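Local coordinates for protein negative regulator of ofd1 (Schizosaccharomyces pombe, PDB 3QTM) that directly inhibits Ofd1, supports the stability of the Sre1N transcription factor for hypoxic gene expression, and is required for correct translation termination, at residues 121-126 with 183-188; 150-155 with 196-201; 298-303 with 317-322. All blocks are in the same frame, centred on the assembly; numbering follows the deposited sequence.

The three contacts tie successive parts of an all-helical, TPR-like chain together. Interactions 1 and 2 both lie in its N-terminal Nro1 region and their segments alternate along the sequence: helix 119-142 contributes to the first and helix 151-170 to the second, while helix 188-197 starts at the end of 183-188 and finishes within 196-201. Their centres are 21 Å apart and their nearest atoms about 9 Å, so they do not touch. Interaction 3 follows later, in the C-terminal region, its centre 36 Å from that of interaction 1 and 34 Å from that of interaction 2. It joins two neighbouring helices, whereas interactions 1 and 2 join segments 57 and 41 residues apart.

Interaction 1 (121-126 with 183-188); sequences LFLALA and DSLRPL
Leu123 on helix 119-142 faces Ser184 in the loop leading to helix 188-197, with their CA atoms 8.4 Å apart, the shortest such spacing between the two segments. In this TPR-like array of helices the loop has a winding of its own, two overlapping type I beta turns, Asp183 to Arg186 and Leu185 to Leu188, the second running into the next helix. Leu123 carries the contact with both methyl branches. Its CG stands anti to the backbone N (chi1 177°), which sends the fork out toward the loop. CD2 reaches Ser184 OG at 3.7 Å, while CD1 lies against CD2 of Leu185 at 4.1 Å, the two leucine side chains meeting at about a right angle. The serine hydroxyl is no polar partner for this methyl: it bonds chiefly to Thr181 O, with Ala179 O also in range. Leu185 continues the apolar patch toward Leu217 and Trp218 of helix 213-220, and Phe177 also packs on Leu123. The Arg127 side chain, on helix 119-142, ties down the loop through NH1 to Ser184 O. Away from Leu123 the first turn is charged. A salt bridge links the side chains at its two ends, Asp183 and Arg186, and each has a further partner: Asp183 OD2 with Arg30, Arg186 NH2 with Glu82. Within that bridge Arg186 approaches side-on and puts two of its nitrogens on one oxygen: NE is 3.0 Å and NH2 2.9 Å from Asp183 OD1, both coming from the same face of the carboxylate.

Interaction 2 (150-155 with 196-201); sequences PVTQLV and FQFGDQ
The Phe198 ring is met obliquely by two methyl groups of helix 151-170, Val151 CG2 and Thr152 CG2, while the ring of Tyr194, on the helix 188-197 that Phe198 follows, also meets it, the two planes at about 35°. Val151 CG2 sits by the outer end of the ring, where its 3.2 Å to Phe198 CE2 is too short to be trusted in detail. Thr152 CG2 lies nearer the root, 3.8 Å from Phe198 CD2. The second flat group is the amide of Gln201, whose side chain and that of Thr152 approach each other from opposite directions. Gln201 OE1 is 3.3 Å from Thr152 OG1, a weak and unsettled hydrogen bond. A water makes the firmer link: it accepts from Gln201 NE2 at 2.8 Å and lies 2.9 Å from Thr152 OG1. With chi1 at 54°, OG1 turns to the amide and the water, while CG2 lies between the Phe198 ring and Gln201 OE1, touching both. In this TPR-like helical array the contact joins the start of helix 151-170 to the end of helix 188-197. It lies at the surface, and beside the methyl-to-ring packing its polar part relies largely on solvent.

Interaction 3 (298-303 with 317-322); sequences IKMDLA and KEACNA
Lys299 NZ and Glu318 OE1 form a salt bridge of 2.8 Å between two consecutive helices, the nitrogen lying 42° out of the carboxylate plane. NZ stays 3.6 Å from Glu318 OE2, so the grip is one-sided. The lysine bends at chi2 (-69°) and then runs extended, which carries its aliphatic chain obliquely across the glutamate: CE comes within 3.2 Å of Glu318 OE1, and CG and CD lie near the glutamate CB. Beside this charged pair is a small apolar contact at Ala319. Its CB is 3.9 Å from CG of Met300, modelled as selenomethionine, and 4.1 Å from Lys299 CB. The alanine's small side chain goes with a close approach of the backbones: the CA atoms of Lys299 and Ala319 are 5.6 Å apart, and the local axes pass within 8.7 Å of each other. They run nearly antiparallel, at 158°, as expected of an alpha-alpha hairpin in a TPR-like protein. Further out, Phe340 of helix 335-343 covers both Met300 and Ala319, with Tyr337 also on Met300. On another side, Ile298 and Leu302 pack against helix 262-285, leaving helix 292-305 between that helix and helix 309-328.

Interaction 1 (121-126 with 183-188)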
# COMPACT_ATOMS: atom_id res chain seq x y z
N LEU A 121 11.36 -12.22 0.26
CA LEU A 121 11.95 -11.85 -1.02
C LEU A 121 10.87 -11.34 -1.96
O LEU A 121 11.07 -10.34 -2.65
CB LEU A 121 12.69 -13.03 -1.66
CG LEU A 121 13.54 -12.61 -2.87
CD1 LEU A 121 14.76 -11.77 -2.39
CD2 LEU A 121 13.98 -13.79 -3.73
N PHE A 122 9.72 -12.02 -1.97
CA PHE A 122 8.62 -11.64 -2.84
C PHE A 122 8.14 -10.24 -2.48
O PHE A 122 7.82 -9.45 -3.36
CB PHE A 122 7.47 -12.65 -2.76
CG PHE A 122 7.70 -13.90 -3.60
CD1 PHE A 122 8.96 -14.19 -4.10
CD2 PHE A 122 6.66 -14.78 -3.84
CE1 PHE A 122 9.17 -15.33 -4.86
CE2 PHE A 122 6.86 -15.94 -4.59
CZ PHE A 122 8.12 -16.21 -5.10
N LEU A 123 8.12 -9.94 -1.18
CA LEU A 123 7.69 -8.63 -0.73
C LEU A 123 8.69 -7.56 -1.15
O LEU A 123 8.29 -6.50 -1.63
CB LEU A 123 7.45 -8.61 0.79
CG LEU A 123 7.05 -7.28 1.47
CD1 LEU A 123 5.70 -6.75 0.98
CD2 LEU A 123 7.03 -7.42 3.00
N ALA A 124 9.98 -7.84 -0.98
CA ALA A 124 11.05 -6.92 -1.39
C ALA A 124 11.00 -6.63 -2.88
O ALA A 124 11.20 -5.50 -3.32
CB ALA A 124 12.42 -7.48 -1.02
N LEU A 125 10.75 -7.68 -3.67
CA LEU A 125 10.64 -7.55 -5.11
C LEU A 125 9.46 -6.65 -5.47
O LEU A 125 9.61 -5.70 -6.24
CB LEU A 125 10.44 -8.91 -5.77
CG LEU A 125 11.69 -9.77 -5.96
CD1 LEU A 125 11.29 -11.25 -6.14
CD2 LEU A 125 12.51 -9.25 -7.15
N ALA A 126 8.29 -6.95 -4.92
CA ALA A 126 7.10 -6.16 -5.22
C ALA A 126 7.30 -4.69 -4.85
O ALA A 126 6.99 -3.80 -5.66
CB ALA A 126 5.90 -6.73 -4.50
N ASP A 183 3.27 -0.46 7.16
CA ASP A 183 4.25 0.44 6.58
C ASP A 183 4.90 -0.17 5.33
O ASP A 183 5.07 0.50 4.31
CB ASP A 183 5.35 0.78 7.58
CG ASP A 183 6.43 1.63 6.97
OD1 ASP A 183 6.16 2.83 6.72
OD2 ASP A 183 7.53 1.10 6.71
N SER A 184 5.25 -1.45 5.39
CA SER A 184 5.89 -2.07 4.23
C SER A 184 4.94 -2.16 3.04
O SER A 184 5.38 -2.36 1.92
CB SER A 184 6.42 -3.46 4.56
OG SER A 184 5.38 -4.40 4.48
N LEU A 185 3.63 -2.01 3.27
CA LEU A 185 2.70 -2.07 2.15
C LEU A 185 2.38 -0.70 1.57
O LEU A 185 1.52 -0.59 0.72
CB LEU A 185 1.40 -2.77 2.55
CG LEU A 185 1.50 -4.25 2.91
CD1 LEU A 185 0.11 -4.79 3.34
CD2 LEU A 185 2.06 -5.01 1.72
N ARG A 186 3.07 0.34 2.02
CA ARG A 186 2.80 1.67 1.47
C ARG A 186 2.92 1.76 -0.06
O ARG A 186 2.15 2.47 -0.69
CB ARG A 186 3.64 2.76 2.14
CG ARG A 186 2.97 3.38 3.36
CD ARG A 186 3.70 4.65 3.85
NE ARG A 186 5.00 4.34 4.44
CZ ARG A 186 6.17 4.70 3.92
NH1 ARG A 186 6.21 5.38 2.77
NH2 ARG A 186 7.31 4.37 4.53
N PRO A 187 3.88 1.04 -0.66
CA PRO A 187 3.96 1.06 -2.13
C PRO A 187 2.69 0.53 -2.80
O PRO A 187 2.51 0.78 -3.99
CB PRO A 187 5.14 0.14 -2.44
CG PRO A 187 6.00 0.23 -1.21
CD PRO A 187 5.02 0.31 -0.07
N LEU A 188 1.83 -0.19 -2.08
CA LEU A 188 0.57 -0.63 -2.68
C LEU A 188 -0.27 0.57 -3.12
O LEU A 188 -1.07 0.46 -4.04
CB LEU A 188 -0.25 -1.52 -1.73
CG LEU A 188 0.33 -2.90 -1.42
CD1 LEU A 188 -0.69 -3.73 -0.67
CD2 LEU A 188 0.77 -3.61 -2.70

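Interaction 2 (150-155 with 196-201)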
# COMPACT_ATOMS: atom_id res chain seq x y z
N PRO A 150 4.11 6.40 -24.21
CA PRO A 150 2.93 6.28 -23.34
C PRO A 150 3.32 5.69 -21.98
O PRO A 150 4.05 4.70 -21.96
CB PRO A 150 2.03 5.28 -24.09
CG PRO A 150 2.47 5.36 -25.52
CD PRO A 150 3.93 5.69 -25.50
N VAL A 151 2.83 6.27 -20.89
CA VAL A 151 3.17 5.79 -19.56
C VAL A 151 2.87 4.30 -19.40
O VAL A 151 3.67 3.56 -18.81
CB VAL A 151 2.43 6.56 -18.45
CG1 VAL A 151 2.62 8.04 -18.61
CG2 VAL A 151 0.96 6.25 -18.49
N THR A 152 1.73 3.85 -19.90
CA THR A 152 1.35 2.45 -19.70
C THR A 152 2.33 1.54 -20.39
O THR A 152 2.66 0.47 -19.88
CB THR A 152 -0.08 2.17 -20.17
OG1 THR A 152 -0.23 2.58 -21.53
CG2 THR A 152 -1.08 2.94 -19.31
N GLN A 153 2.83 1.97 -21.54
CA GLN A 153 3.87 1.22 -22.22
C GLN A 153 5.10 1.16 -21.30
O GLN A 153 5.70 0.09 -21.11
CB GLN A 153 4.22 1.91 -23.54
CG GLN A 153 5.27 1.21 -24.36
CD GLN A 153 4.81 -0.14 -24.88
OE1 GLN A 153 3.61 -0.41 -24.97
NE2 GLN A 153 5.76 -1.00 -25.24
N LEU A 154 5.45 2.30 -20.72
CA LEU A 154 6.62 2.44 -19.86
C LEU A 154 6.59 1.57 -18.62
O LEU A 154 7.57 0.91 -18.29
CB LEU A 154 6.73 3.89 -19.38
CG LEU A 154 7.78 4.82 -19.96
CD1 LEU A 154 7.86 6.07 -19.08
CD2 LEU A 154 9.12 4.13 -20.04
N VAL A 155 5.45 1.56 -17.92
CA VAL A 155 5.37 0.95 -16.59
C VAL A 155 4.68 -0.43 -16.49
O VAL A 155 4.87 -1.14 -15.51
CB VAL A 155 4.74 1.93 -15.55
CG1 VAL A 155 5.46 3.29 -15.60
CG2 VAL A 155 3.27 2.11 -15.80
N PHE A 196 -6.32 3.09 -10.97
CA PHE A 196 -7.36 4.11 -10.98
C PHE A 196 -7.14 5.09 -12.14
O PHE A 196 -8.07 5.39 -12.90
CB PHE A 196 -7.40 4.86 -9.65
CG PHE A 196 -8.16 6.16 -9.70
CD1 PHE A 196 -9.55 6.18 -9.74
CD2 PHE A 196 -7.48 7.37 -9.73
CE1 PHE A 196 -10.24 7.37 -9.81
CE2 PHE A 196 -8.17 8.58 -9.79
CZ PHE A 196 -9.55 8.58 -9.83
N GLN A 197 -5.91 5.58 -12.27
CA GLN A 197 -5.57 6.54 -13.30
C GLN A 197 -5.71 5.90 -14.68
O GLN A 197 -6.14 6.55 -15.62
CB GLN A 197 -4.15 7.05 -13.11
CG GLN A 197 -3.94 7.90 -11.86
CD GLN A 197 -3.78 9.37 -12.18
OE1 GLN A 197 -3.23 9.74 -13.22
NE2 GLN A 197 -4.27 10.23 -11.28
N PHE A 198 -5.36 4.63 -14.78
CA PHE A 198 -5.24 3.98 -16.08
C PHE A 198 -6.04 2.69 -16.18
O PHE A 198 -5.71 1.80 -16.96
CB PHE A 198 -3.76 3.71 -16.40
CG PHE A 198 -2.92 4.95 -16.39
CD1 PHE A 198 -2.24 5.34 -15.25
CD2 PHE A 198 -2.82 5.75 -17.53
CE1 PHE A 198 -1.47 6.49 -15.23
CE2 PHE A 198 -2.05 6.90 -17.52
CZ PHE A 198 -1.38 7.27 -16.36
N GLY A 199 -7.11 2.60 -15.41
CA GLY A 199 -7.92 1.39 -15.38
C GLY A 199 -8.71 1.21 -16.66
O GLY A 199 -9.28 0.14 -16.89
N ASP A 200 -8.74 2.26 -17.48
CA ASP A 200 -9.45 2.24 -18.75
C ASP A 200 -8.96 1.09 -19.62
O ASP A 200 -9.73 0.52 -20.39
CB ASP A 200 -9.22 3.56 -19.49
CG ASP A 200 -10.37 3.93 -20.41
OD1 ASP A 200 -10.31 3.60 -21.62
OD2 ASP A 200 -11.34 4.55 -19.92
N GLN A 201 -7.68 0.75 -19.48
CA GLN A 201 -7.05 -0.23 -20.35
C GLN A 201 -7.22 -1.67 -19.87
O GLN A 201 -6.93 -2.61 -20.61
CB GLN A 201 -5.56 0.11 -20.50
CG GLN A 201 -5.29 1.61 -20.54
CD GLN A 201 -4.07 1.97 -21.38
OE1 GLN A 201 -3.16 1.15 -21.55
NE2 GLN A 201 -4.05 3.19 -21.91
O HOH W 1 -1.80 4.23 -23.25

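Interaction 3 (298-303 with 317-322)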
# COMPACT_ATOMS: atom_id res chain seq x y z
N ILE A 298 -20.69 8.00 2.21
CA ILE A 298 -20.96 6.67 1.66
C ILE A 298 -22.47 6.43 1.53
O ILE A 298 -22.94 5.92 0.51
CB ILE A 298 -20.34 5.58 2.56
CG1 ILE A 298 -18.82 5.75 2.61
CG2 ILE A 298 -20.73 4.19 2.07
CD1 ILE A 298 -18.15 4.90 3.69
N LYS A 299 -23.23 6.80 2.55
CA LYS A 299 -24.68 6.66 2.51
C LYS A 299 -25.31 7.53 1.42
O LYS A 299 -26.26 7.12 0.76
CB LYS A 299 -25.27 6.99 3.87
CG LYS A 299 -24.87 6.00 4.97
CD LYS A 299 -25.50 4.62 4.75
CE LYS A 299 -25.22 3.69 5.93
NZ LYS A 299 -25.86 2.34 5.77
N MSE A 300 -24.76 8.73 1.21
CA MSE A 300 -25.26 9.62 0.17
C MSE A 300 -24.98 9.09 -1.22
O MSE A 300 -25.78 9.28 -2.13
CB MSE A 300 -24.66 11.02 0.33
CG MSE A 300 -25.30 11.84 1.43
SE MSE A 300 -24.38 13.54 1.72
CE MSE A 300 -23.15 13.07 3.14
N ASP A 301 -23.85 8.40 -1.39
CA ASP A 301 -23.55 7.68 -2.62
C ASP A 301 -24.54 6.53 -2.84
O ASP A 301 -25.01 6.29 -3.96
CB ASP A 301 -22.12 7.13 -2.59
CG ASP A 301 -21.07 8.21 -2.84
OD1 ASP A 301 -21.40 9.24 -3.47
OD2 ASP A 301 -19.91 8.02 -2.41
N LEU A 302 -24.85 5.80 -1.77
CA LEU A 302 -25.88 4.77 -1.85
C LEU A 302 -27.24 5.35 -2.28
O LEU A 302 -27.91 4.80 -3.14
CB LEU A 302 -26.00 4.05 -0.51
CG LEU A 302 -24.90 3.00 -0.32
CD1 LEU A 302 -24.75 2.58 1.14
CD2 LEU A 302 -25.16 1.80 -1.22
N ALA A 303 -27.61 6.48 -1.68
CA ALA A 303 -28.90 7.10 -1.95
C ALA A 303 -28.99 7.57 -3.40
O ALA A 303 -30.06 7.54 -4.01
CB ALA A 303 -29.13 8.27 -1.01
N LYS A 317 -31.76 9.23 5.56
CA LYS A 317 -31.94 9.41 6.99
C LYS A 317 -30.64 9.08 7.73
O LYS A 317 -30.22 9.83 8.61
CB LYS A 317 -33.07 8.53 7.54
CG LYS A 317 -33.54 9.00 8.93
CD LYS A 317 -34.38 7.97 9.69
CE LYS A 317 -34.69 8.50 11.10
NZ LYS A 317 -35.17 7.47 12.08
N GLU A 318 -30.01 7.97 7.36
CA GLU A 318 -28.74 7.58 7.97
C GLU A 318 -27.65 8.66 7.79
O GLU A 318 -26.93 8.97 8.73
CB GLU A 318 -28.25 6.23 7.44
CG GLU A 318 -29.09 5.05 7.92
CD GLU A 318 -28.55 3.71 7.46
OE1 GLU A 318 -28.38 3.52 6.24
OE2 GLU A 318 -28.29 2.84 8.32
N ALA A 319 -27.56 9.24 6.60
CA ALA A 319 -26.60 10.31 6.36
C ALA A 319 -26.90 11.53 7.24
O ALA A 319 -25.99 12.13 7.84
CB ALA A 319 -26.58 10.70 4.89
N CYS A 320 -28.17 11.89 7.34
CA CYS A 320 -28.58 13.05 8.12
C CYS A 320 -28.28 12.89 9.60
O CYS A 320 -27.78 13.82 10.25
CB CYS A 320 -30.07 13.31 7.92
SG CYS A 320 -30.58 14.89 8.58
N ASN A 321 -28.60 11.71 10.13
CA ASN A 321 -28.32 11.42 11.52
C ASN A 321 -26.83 11.50 11.80
O ASN A 321 -26.40 12.03 12.83
CB ASN A 321 -28.82 10.01 11.89
CG ASN A 321 -30.33 9.94 12.01
OD1 ASN A 321 -31.02 10.96 12.06
ND2 ASN A 321 -30.86 8.72 12.07
N ALA A 322 -26.03 10.95 10.89
CA ALA A 322 -24.58 10.93 11.04
C ALA A 322 -24.07 12.36 11.11
O ALA A 322 -23.32 12.71 12.03
CB ALA A 322 -23.94 10.18 9.88